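Local coordinates for petrobactin-binding protein YclQ (Bacillus subtilis subsp. subtilis str. 168, PDB 3GFV), which binds petrobactin, with or without iron, and its precursor 3,4-dihydroxybenzoic acid, as the solute-binding component of the YclNOPQ ABC transporter for ferric-petrobactin uptake, at residues V176-I184 and E242-V250; G264-W274 and Q286-K297. One frame throughout, in Å; residues are numbered along the deposited sequence.

Contact 1. Residues V176-I184 and E242-V250; sequences VIMANDGKI and ETSSTKQVV
Ser245, next to helix 246-250, reaches into the type I' beta turn Asn180-Lys183, which joins the antiparallel strands 173-180 and 183-187 into a beta hairpin of the periplasmic binding protein fold. The tight part lies on the strand side of this turn. Ile184 and Val249 meet tip to tip, CD1 of Ile184 lying 3.7 Å from CG1 of Val249, while CD1 of Ile177 touches the same methyl more loosely. Tyr220 and Ile223 of helix 220-226 also pack on Val249. Between this apolar patch and the turn, the methyl of Ala179 rests 3.6 Å from Ser245 OG.

Around Asp181 and Thr243, which are exposed, direct packing gives way to water. One water accepts from Asp181 N and Ser245 OG and donates to Thr243 O; a second joins Asp181 OD1 to Thr243 OG1, which are 4.4 Å apart. Asp235, on strand 230-235, receives bonds from Ser245 N and Thr246 OG1. Gly182 has positive phi (89°) and no side chain, and this absence lets Gln248 OE1 come within 3.4 Å of its CA. Chi1 of 57° sets Ser245 OG between its own backbone N and carbonyl carbon, where it accepts from Gly182 N at 2.8 Å and 154°.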
loop_
_atom_site.group_PDB
_atom_site.type_symbol
_atom_site.label_atom_id
_atom_site.label_comp_id
_atom_site.label_asym_id
_atom_site.label_seq_id
_atom_site.Cartn_x
_atom_site.Cartn_y
_atom_site.Cartn_z
ATOM N N VAL A 176 3.247 -14.687 4.596
ATOM C CA VAL A 176 2.333 -13.825 3.836
ATOM C C VAL A 176 2.123 -14.389 2.439
ATOM O O VAL A 176 3.091 -14.613 1.700
ATOM C CB VAL A 176 2.917 -12.396 3.702
ATOM C CG1 VAL A 176 1.919 -11.472 2.982
ATOM C CG2 VAL A 176 3.258 -11.827 5.090
ATOM N N ILE A 177 0.866 -14.606 2.068
ATOM C CA ILE A 177 0.559 -15.148 0.725
ATOM C C ILE A 177 -0.496 -14.313 0.040
ATOM O O ILE A 177 -1.332 -13.700 0.691
ATOM C CB ILE A 177 0.076 -16.604 0.723
ATOM C CG1 ILE A 177 -1.186 -16.784 1.591
ATOM C CG2 ILE A 177 1.228 -17.561 1.131
ATOM C CD1 ILE A 177 -1.836 -18.138 1.483
HETATM N N MSE A 178 -0.468 -14.329 -1.291
HETATM C CA MSE A 178 -1.541 -13.733 -2.069
HETATM C C MSE A 178 -2.149 -14.819 -2.948
HETATM O O MSE A 178 -1.422 -15.621 -3.575
HETATM C CB MSE A 178 -1.040 -12.540 -2.896
HETATM C CG MSE A 178 -2.129 -11.920 -3.740
HETATM SE SE MSE A 178 -1.423 -10.290 -4.607
HETATM C CE MSE A 178 -0.405 -11.195 -5.943
ATOM N N ALA A 179 -3.473 -14.890 -2.934
ATOM C CA ALA A 179 -4.219 -15.825 -3.773
ATOM C C ALA A 179 -4.726 -15.107 -5.014
ATOM O O ALA A 179 -5.196 -13.987 -4.934
ATOM C CB ALA A 179 -5.385 -16.406 -3.003
ATOM N N ASN A 180 -4.654 -15.777 -6.163
ATOM C CA ASN A 180 -5.061 -15.147 -7.396
ATOM C C ASN A 180 -5.598 -16.222 -8.304
ATOM O O ASN A 180 -4.835 -16.977 -8.925
ATOM C CB ASN A 180 -3.892 -14.407 -8.035
ATOM C CG ASN A 180 -4.289 -13.684 -9.303
ATOM O OD1 ASN A 180 -5.283 -12.956 -9.335
ATOM N ND2 ASN A 180 -3.509 -13.878 -10.359
ATOM N N ASP A 181 -6.923 -16.339 -8.318
ATOM C CA ASP A 181 -7.583 -17.341 -9.126
ATOM C C ASP A 181 -7.004 -18.707 -8.784
ATOM O O ASP A 181 -6.699 -19.510 -9.672
ATOM C CB ASP A 181 -7.376 -17.029 -10.597
ATOM C CG ASP A 181 -8.326 -17.805 -11.496
ATOM O OD1 ASP A 181 -9.278 -18.428 -10.965
ATOM O OD2 ASP A 181 -8.118 -17.786 -12.733
ATOM N N GLY A 182 -6.831 -18.954 -7.493
ATOM C CA GLY A 182 -6.391 -20.256 -7.026
ATOM C C GLY A 182 -4.888 -20.443 -6.948
ATOM O O GLY A 182 -4.424 -21.359 -6.262
ATOM N N LYS A 183 -4.122 -19.619 -7.665
ATOM C CA LYS A 183 -2.663 -19.686 -7.577
ATOM C C LYS A 183 -2.186 -18.893 -6.352
ATOM O O LYS A 183 -2.731 -17.835 -6.026
ATOM C CB LYS A 183 -1.993 -19.128 -8.833
ATOM C CG LYS A 183 -1.961 -20.083 -10.046
ATOM C CD LYS A 183 -3.034 -21.152 -9.966
ATOM C CE LYS A 183 -3.189 -21.895 -11.291
ATOM N NZ LYS A 183 -4.521 -22.563 -11.384
ATOM N N ILE A 184 -1.162 -19.405 -5.686
ATOM C CA ILE A 184 -0.658 -18.749 -4.475
ATOM C C ILE A 184 0.741 -18.213 -4.721
ATOM O O ILE A 184 1.545 -18.862 -5.383
ATOM C CB ILE A 184 -0.535 -19.792 -3.348
ATOM C CG1 ILE A 184 -1.841 -20.557 -3.177
ATOM C CG2 ILE A 184 -0.117 -19.126 -2.044
ATOM C CD1 ILE A 184 -1.657 -21.888 -2.452
ATOM N N GLU A 242 -12.498 -9.697 -9.310
ATOM C CA GLU A 242 -12.604 -11.002 -9.945
ATOM C C GLU A 242 -12.948 -11.991 -8.848
ATOM O O GLU A 242 -13.100 -11.599 -7.683
ATOM C CB GLU A 242 -11.298 -11.356 -10.656
ATOM C CG GLU A 242 -11.034 -10.473 -11.869
ATOM C CD GLU A 242 -12.147 -10.582 -12.911
ATOM O OE1 GLU A 242 -12.499 -11.726 -13.284
ATOM O OE2 GLU A 242 -12.670 -9.529 -13.351
ATOM N N THR A 243 -13.068 -13.266 -9.182
ATOM C CA THR A 243 -13.454 -14.213 -8.147
ATOM C C THR A 243 -12.379 -14.341 -7.058
ATOM O O THR A 243 -11.179 -14.242 -7.333
ATOM C CB THR A 243 -13.814 -15.588 -8.732
ATOM O OG1 THR A 243 -12.707 -16.093 -9.484
ATOM C CG2 THR A 243 -15.012 -15.443 -9.655
ATOM N N SER A 244 -12.839 -14.532 -5.822
ATOM C CA SER A 244 -11.961 -14.787 -4.682
ATOM C C SER A 244 -11.501 -16.235 -4.682
ATOM O O SER A 244 -12.202 -17.115 -5.176
ATOM C CB SER A 244 -12.719 -14.504 -3.390
ATOM O OG SER A 244 -13.407 -13.268 -3.496
ATOM N N SER A 245 -10.332 -16.503 -4.121
ATOM C CA SER A 245 -9.900 -17.907 -4.070
ATOM C C SER A 245 -9.180 -18.219 -2.772
ATOM O O SER A 245 -8.395 -19.165 -2.682
ATOM C CB SER A 245 -9.045 -18.282 -5.289
ATOM O OG SER A 245 -7.913 -17.441 -5.408
ATOM N N THR A 246 -9.481 -17.438 -1.749
ATOM C CA THR A 246 -8.867 -17.653 -0.446
ATOM C C THR A 246 -9.320 -18.941 0.246
ATOM O O THR A 246 -8.495 -19.689 0.791
ATOM C CB THR A 246 -9.157 -16.472 0.460
ATOM O OG1 THR A 246 -8.456 -15.338 -0.053
ATOM C CG2 THR A 246 -8.685 -16.767 1.867
ATOM N N LYS A 247 -10.623 -19.210 0.231
ATOM C CA LYS A 247 -11.151 -20.371 0.945
ATOM C C LYS A 247 -10.665 -21.689 0.363
ATOM O O LYS A 247 -10.430 -22.661 1.092
ATOM C CB LYS A 247 -12.681 -20.345 0.965
ATOM C CG LYS A 247 -13.268 -19.226 1.810
ATOM C CD LYS A 247 -14.762 -19.434 2.027
ATOM C CE LYS A 247 -15.059 -20.874 2.433
ATOM N NZ LYS A 247 -16.489 -21.095 2.811
ATOM N N GLN A 248 -10.526 -21.748 -0.952
ATOM C CA GLN A 248 -10.069 -22.991 -1.547
ATOM C C GLN A 248 -8.632 -23.222 -1.119
ATOM O O GLN A 248 -8.171 -24.359 -1.101
ATOM C CB GLN A 248 -10.206 -22.991 -3.071
ATOM C CG GLN A 248 -9.185 -22.155 -3.828
ATOM C CD GLN A 248 -9.573 -21.976 -5.296
ATOM O OE1 GLN A 248 -8.867 -22.431 -6.199
ATOM N NE2 GLN A 248 -10.711 -21.330 -5.534
ATOM N N VAL A 249 -7.919 -22.145 -0.776
ATOM C CA VAL A 249 -6.571 -22.348 -0.291
ATOM C C VAL A 249 -6.588 -22.730 1.184
ATOM O O VAL A 249 -6.069 -23.765 1.565
ATOM C CB VAL A 249 -5.661 -21.118 -0.455
ATOM C CG1 VAL A 249 -4.280 -21.417 0.180
ATOM C CG2 VAL A 249 -5.525 -20.733 -1.933
ATOM N N VAL A 250 -7.184 -21.890 2.015
ATOM C CA VAL A 250 -6.905 -22.010 3.445
ATOM C C VAL A 250 -7.752 -23.067 4.109
ATOM O O VAL A 250 -7.391 -23.598 5.158
ATOM C CB VAL A 250 -7.061 -20.678 4.196
ATOM C CG1 VAL A 250 -6.138 -19.626 3.590
ATOM C CG2 VAL A 250 -8.505 -20.236 4.166
HETATM O O HOH W 1 -8.575 -14.917 -6.297
HETATM O O HOH W 2 -11.110 -17.746 -8.362
#

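Contact 2. Residues G264-W274 and Q286-K297; sequences GHVIYLDSATW and QMIKEVKDGLEK
The carboxylate of Glu290 reaches from helix 281-296 to the junction between strand 266-268 and helix 271-276, packing helix against sheet in this alpha/beta lobe. Its OE1 accepts from Asp270 N at 2.8 Å through the syn lone pair; OE2 accepts from Trp274 NE1, also at 2.8 Å. The indole holds OE2 in its ring plane, whereas the carboxylate is turned 77° from the ring and is met from above its own plane.

Met287, a selenomethionine, lies over one face of Trp274. Its chain bends at chi3 (74°), bringing CE 3.7 Å from the centroid of the six-membered ring in a CH-pi contact, with SE farther above the same face. Leu269 CD1 sits over the opposite face. Further along, Ile267 CD1 abuts Gly294 CA at 3.5 Å, where the helix presents no side chain.

In the next shell, Gln286, in one of its two conformers, bonds through NE2 to Glu290 OE2 from the face opposite Trp274 NE1 and to Asp270 OD2 at 2.8 Å, its amide then nearly coplanar with the aspartate carboxylate. Asp270 is the N-cap of helix 271-276: OD2 accepts from Thr273 OG1, and OD1 more weakly from Thr273 N. A water links Glu290 OE1 to Tyr268 O.

Trp274 NE1, Asp270 N and this water, joined by Gln286 in that conformer, probably limit rotation of the Glu290 carboxylate and would favour its ionised form, despite Asp270 OD2 standing 4.9 Å from Glu290 OE2.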
loop_
_atom_site.group_PDB
_atom_site.type_symbol
_atom_site.label_atom_id
_atom_site.label_comp_id
_atom_site.label_asym_id
_atom_site.label_seq_id
_atom_site.Cartn_x
_atom_site.Cartn_y
_atom_site.Cartn_z
ATOM N N GLY A 264 -6.584 -21.248 14.216
ATOM C CA GLY A 264 -7.403 -20.085 13.888
ATOM C C GLY A 264 -6.613 -18.784 13.806
ATOM O O GLY A 264 -7.057 -17.731 14.292
ATOM N N HIS A 265 -5.425 -18.854 13.212
ATOM C CA HIS A 265 -4.600 -17.664 13.013
ATOM C C HIS A 265 -4.353 -17.387 11.538
ATOM O O HIS A 265 -3.227 -17.086 11.136
ATOM C CB HIS A 265 -3.279 -17.776 13.776
ATOM C CG HIS A 265 -3.464 -17.807 15.259
ATOM N ND1 HIS A 265 -4.255 -16.891 15.918
ATOM C CD2 HIS A 265 -2.983 -18.644 16.210
ATOM C CE1 HIS A 265 -4.253 -17.165 17.212
ATOM N NE2 HIS A 265 -3.478 -18.214 17.417
ATOM N N VAL A 266 -5.403 -17.541 10.738
ATOM C CA VAL A 266 -5.393 -17.011 9.384
ATOM C C VAL A 266 -5.932 -15.594 9.487
ATOM O O VAL A 266 -6.993 -15.353 10.069
ATOM C CB VAL A 266 -6.228 -17.862 8.402
ATOM C CG1 VAL A 266 -6.113 -17.286 6.987
ATOM C CG2 VAL A 266 -5.723 -19.301 8.404
ATOM N N ILE A 267 -5.165 -14.654 8.960
ATOM C CA ILE A 267 -5.538 -13.240 9.013
ATOM C C ILE A 267 -5.875 -12.786 7.606
ATOM O O ILE A 267 -5.006 -12.757 6.724
ATOM C CB ILE A 267 -4.391 -12.445 9.625
ATOM C CG1 ILE A 267 -4.154 -12.968 11.056
ATOM C CG2 ILE A 267 -4.648 -10.914 9.563
ATOM C CD1 ILE A 267 -2.831 -12.537 11.670
ATOM N N TYR A 268 -7.156 -12.490 7.387
ATOM C CA TYR A 268 -7.631 -12.077 6.072
ATOM C C TYR A 268 -7.509 -10.558 5.977
ATOM O O TYR A 268 -8.317 -9.820 6.538
ATOM C CB TYR A 268 -9.072 -12.521 5.848
ATOM C CG TYR A 268 -9.225 -14.015 5.943
ATOM C CD1 TYR A 268 -9.025 -14.816 4.831
ATOM C CD2 TYR A 268 -9.514 -14.630 7.154
ATOM C CE1 TYR A 268 -9.147 -16.198 4.917
ATOM C CE2 TYR A 268 -9.637 -16.005 7.239
ATOM C CZ TYR A 268 -9.454 -16.778 6.117
ATOM O OH TYR A 268 -9.572 -18.149 6.198
ATOM N N LEU A 269 -6.481 -10.114 5.276
ATOM C CA LEU A 269 -6.203 -8.689 5.150
ATOM C C LEU A 269 -7.213 -8.068 4.191
ATOM O O LEU A 269 -7.830 -8.768 3.398
ATOM C CB LEU A 269 -4.759 -8.462 4.691
ATOM C CG LEU A 269 -3.693 -8.914 5.710
ATOM C CD1 LEU A 269 -2.269 -8.854 5.143
ATOM C CD2 LEU A 269 -3.803 -8.166 7.069
ATOM N N ASP A 270 -7.406 -6.756 4.298
ATOM C CA ASP A 270 -8.301 -6.031 3.394
ATOM C C ASP A 270 -7.638 -5.954 2.026
ATOM O O ASP A 270 -6.844 -5.058 1.762
ATOM C CB ASP A 270 -8.539 -4.637 3.999
ATOM C CG ASP A 270 -9.272 -3.678 3.063
ATOM O OD1 ASP A 270 -9.701 -4.056 1.956
ATOM O OD2 ASP A 270 -9.402 -2.508 3.461
ATOM N N SER A 271 -7.974 -6.904 1.144
ATOM C CA SER A 271 -7.196 -7.107 -0.072
ATOM C C SER A 271 -7.144 -5.866 -0.955
ATOM O O SER A 271 -6.085 -5.525 -1.496
ATOM C CB SER A 271 -7.736 -8.296 -0.865
ATOM O OG SER A 271 -7.715 -9.487 -0.062
ATOM N N ALA A 272 -8.281 -5.200 -1.113
ATOM C CA ALA A 272 -8.309 -3.981 -1.935
ATOM C C ALA A 272 -7.310 -2.922 -1.442
ATOM O O ALA A 272 -6.559 -2.346 -2.229
ATOM C CB ALA A 272 -9.738 -3.401 -2.006
ATOM N N THR A 273 -7.285 -2.674 -0.138
ATOM C CA THR A 273 -6.337 -1.712 0.408
ATOM C C THR A 273 -4.893 -2.181 0.243
ATOM O O THR A 273 -4.024 -1.421 -0.183
ATOM C CB THR A 273 -6.656 -1.423 1.881
ATOM O OG1 THR A 273 -7.935 -0.787 1.951
ATOM C CG2 THR A 273 -5.599 -0.508 2.515
ATOM N N TRP A 274 -4.635 -3.457 0.553
ATOM C CA TRP A 274 -3.271 -3.966 0.502
ATOM C C TRP A 274 -2.703 -4.063 -0.910
ATOM O O TRP A 274 -1.509 -3.801 -1.125
ATOM C CB TRP A 274 -3.159 -5.317 1.230
ATOM C CG TRP A 274 -3.167 -5.178 2.711
ATOM C CD1 TRP A 274 -4.227 -4.831 3.498
ATOM C CD2 TRP A 274 -2.060 -5.378 3.594
ATOM N NE1 TRP A 274 -3.848 -4.808 4.823
ATOM C CE2 TRP A 274 -2.512 -5.105 4.903
ATOM C CE3 TRP A 274 -0.719 -5.731 3.401
ATOM C CZ2 TRP A 274 -1.677 -5.211 6.026
ATOM C CZ3 TRP A 274 0.114 -5.831 4.515
ATOM C CH2 TRP A 274 -0.374 -5.574 5.810
ATOM N N GLN A 286 -4.472 1.744 9.058
ATOM C CA GLN A 286 -5.339 0.590 8.917
ATOM C C GLN A 286 -4.540 -0.708 8.960
ATOM O O GLN A 286 -4.912 -1.653 9.668
ATOM C CB GLN A 286 -6.111 0.648 7.602
ATOM C CG GLN A 286 -7.052 -0.542 7.471
ATOM C CD GLN A 286 -7.712 -0.624 6.115
ATOM O OE1 GLN A 286 -8.243 0.364 5.592
ATOM N NE2 GLN A 286 -7.685 -1.813 5.537
HETATM N N MSE A 287 -3.452 -0.736 8.197
HETATM C CA MSE A 287 -2.658 -1.948 8.020
HETATM C C MSE A 287 -2.043 -2.385 9.338
HETATM O O MSE A 287 -2.053 -3.598 9.677
HETATM C CB MSE A 287 -1.594 -1.780 6.925
HETATM C CG MSE A 287 -2.206 -1.693 5.518
HETATM SE SE MSE A 287 -1.013 -0.789 4.261
HETATM C CE MSE A 287 0.260 -2.161 4.026
ATOM N N ILE A 288 -1.524 -1.433 10.089
ATOM C CA ILE A 288 -0.995 -1.774 11.415
ATOM C C ILE A 288 -2.076 -2.441 12.256
ATOM O O ILE A 288 -1.857 -3.504 12.861
ATOM C CB ILE A 288 -0.443 -0.538 12.131
ATOM C CG1 ILE A 288 0.761 0.020 11.363
ATOM C CG2 ILE A 288 -0.068 -0.859 13.620
ATOM C CD1 ILE A 288 1.080 1.476 11.740
ATOM N N LYS A 289 -3.257 -1.834 12.290
ATOM C CA LYS A 289 -4.337 -2.330 13.135
ATOM C C LYS A 289 -4.816 -3.721 12.721
ATOM O O LYS A 289 -5.123 -4.557 13.575
ATOM C CB LYS A 289 -5.516 -1.355 13.136
ATOM C CG LYS A 289 -6.742 -1.884 13.883
ATOM C CD LYS A 289 -7.953 -0.957 13.747
ATOM C CE LYS A 289 -9.239 -1.643 14.221
ATOM N NZ LYS A 289 -9.093 -2.208 15.597
ATOM N N GLU A 290 -4.875 -3.979 11.416
ATOM C CA GLU A 290 -5.243 -5.317 10.969
ATOM C C GLU A 290 -4.248 -6.368 11.469
ATOM O O GLU A 290 -4.652 -7.459 11.893
ATOM C CB GLU A 290 -5.303 -5.412 9.438
ATOM C CG GLU A 290 -6.383 -4.565 8.792
ATOM C CD GLU A 290 -6.340 -4.723 7.276
ATOM O OE1 GLU A 290 -6.803 -5.752 6.796
ATOM O OE2 GLU A 290 -5.822 -3.837 6.577
ATOM N N VAL A 291 -2.958 -6.059 11.385
ATOM C CA VAL A 291 -1.923 -7.002 11.815
ATOM C C VAL A 291 -1.968 -7.193 13.343
ATOM O O VAL A 291 -1.937 -8.335 13.847
ATOM C CB VAL A 291 -0.515 -6.577 11.305
ATOM C CG1 VAL A 291 0.580 -7.483 11.864
ATOM C CG2 VAL A 291 -0.471 -6.642 9.765
ATOM N N LYS A 292 -2.071 -6.081 14.056
ATOM C CA LYS A 292 -2.118 -6.089 15.527
ATOM C C LYS A 292 -3.321 -6.904 15.989
ATOM O O LYS A 292 -3.200 -7.770 16.860
ATOM C CB LYS A 292 -2.207 -4.659 16.060
ATOM C CG LYS A 292 -2.384 -4.542 17.594
ATOM C CD LYS A 292 -2.668 -3.080 17.982
ATOM C CE LYS A 292 -3.284 -2.936 19.376
ATOM N NZ LYS A 292 -2.342 -3.420 20.420
ATOM N N ASP A 293 -4.483 -6.632 15.396
ATOM C CA ASP A 293 -5.698 -7.399 15.708
ATOM C C ASP A 293 -5.529 -8.891 15.451
ATOM O O ASP A 293 -5.951 -9.718 16.258
ATOM C CB ASP A 293 -6.895 -6.875 14.911
ATOM C CG ASP A 293 -7.446 -5.588 15.473
ATOM O OD1 ASP A 293 -6.954 -5.126 16.536
ATOM O OD2 ASP A 293 -8.371 -5.029 14.842
ATOM N N GLY A 294 -4.921 -9.227 14.317
ATOM C CA GLY A 294 -4.613 -10.609 13.998
ATOM C C GLY A 294 -3.729 -11.222 15.065
ATOM O O GLY A 294 -3.997 -12.354 15.532
ATOM N N LEU A 295 -2.694 -10.485 15.482
ATOM C CA LEU A 295 -1.694 -11.049 16.411
ATOM C C LEU A 295 -2.232 -11.151 17.827
ATOM O O LEU A 295 -1.689 -11.883 18.659
ATOM C CB LEU A 295 -0.397 -10.231 16.415
ATOM C CG LEU A 295 0.363 -10.213 15.088
ATOM C CD1 LEU A 295 1.567 -9.283 15.218
ATOM C CD2 LEU A 295 0.792 -11.622 14.677
ATOM N N GLU A 296 -3.299 -10.409 18.104
ATOM C CA GLU A 296 -3.849 -10.364 19.449
ATOM C C GLU A 296 -5.022 -11.320 19.646
ATOM O O GLU A 296 -5.503 -11.486 20.762
ATOM C CB GLU A 296 -4.234 -8.931 19.809
ATOM C CG GLU A 296 -3.010 -8.075 20.019
ATOM C CD GLU A 296 -3.336 -6.662 20.442
ATOM O OE1 GLU A 296 -4.497 -6.240 20.262
ATOM O OE2 GLU A 296 -2.423 -5.978 20.950
ATOM N N LYS A 297 -5.470 -11.962 18.572
ATOM C CA LYS A 297 -6.597 -12.884 18.667
ATOM C C LYS A 297 -6.218 -14.112 19.475
ATOM O O LYS A 297 -5.108 -14.618 19.347
ATOM C CB LYS A 297 -7.069 -13.330 17.285
ATOM C CG LYS A 297 -8.359 -12.695 16.832
ATOM C CD LYS A 297 -9.231 -13.717 16.119
ATOM C CE LYS A 297 -8.388 -14.728 15.353
ATOM N NZ LYS A 297 -9.181 -15.458 14.313
HETATM O O HOH W 3 -4.991 -14.662 14.425
HETATM O O HOH W 4 -7.883 -7.760 8.422
#

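Overall arrangement
Contacts 1 and 2 follow one another along the chain, their centres about 16 Å apart, and both build on the same mixed sheet. Strand 230-235 lies between strands 173-180 and 266-268 and pairs in parallel with each, thereby joining the hairpin of contact 1 to the strand of contact 2. They also touch directly: Val250 CG1 lies 4.1 Å from Val266 CG1. Asp235 connects them again, its side chain accepting from Ser245 and Thr246 while its backbone N bonds Ser271 OG. Both contacts thus belong to one lobe, around its mixed sheet. Binding proteins of this fold hold their ligand in the cleft between two lobes, but neither contact can be assigned to the petrobactin site.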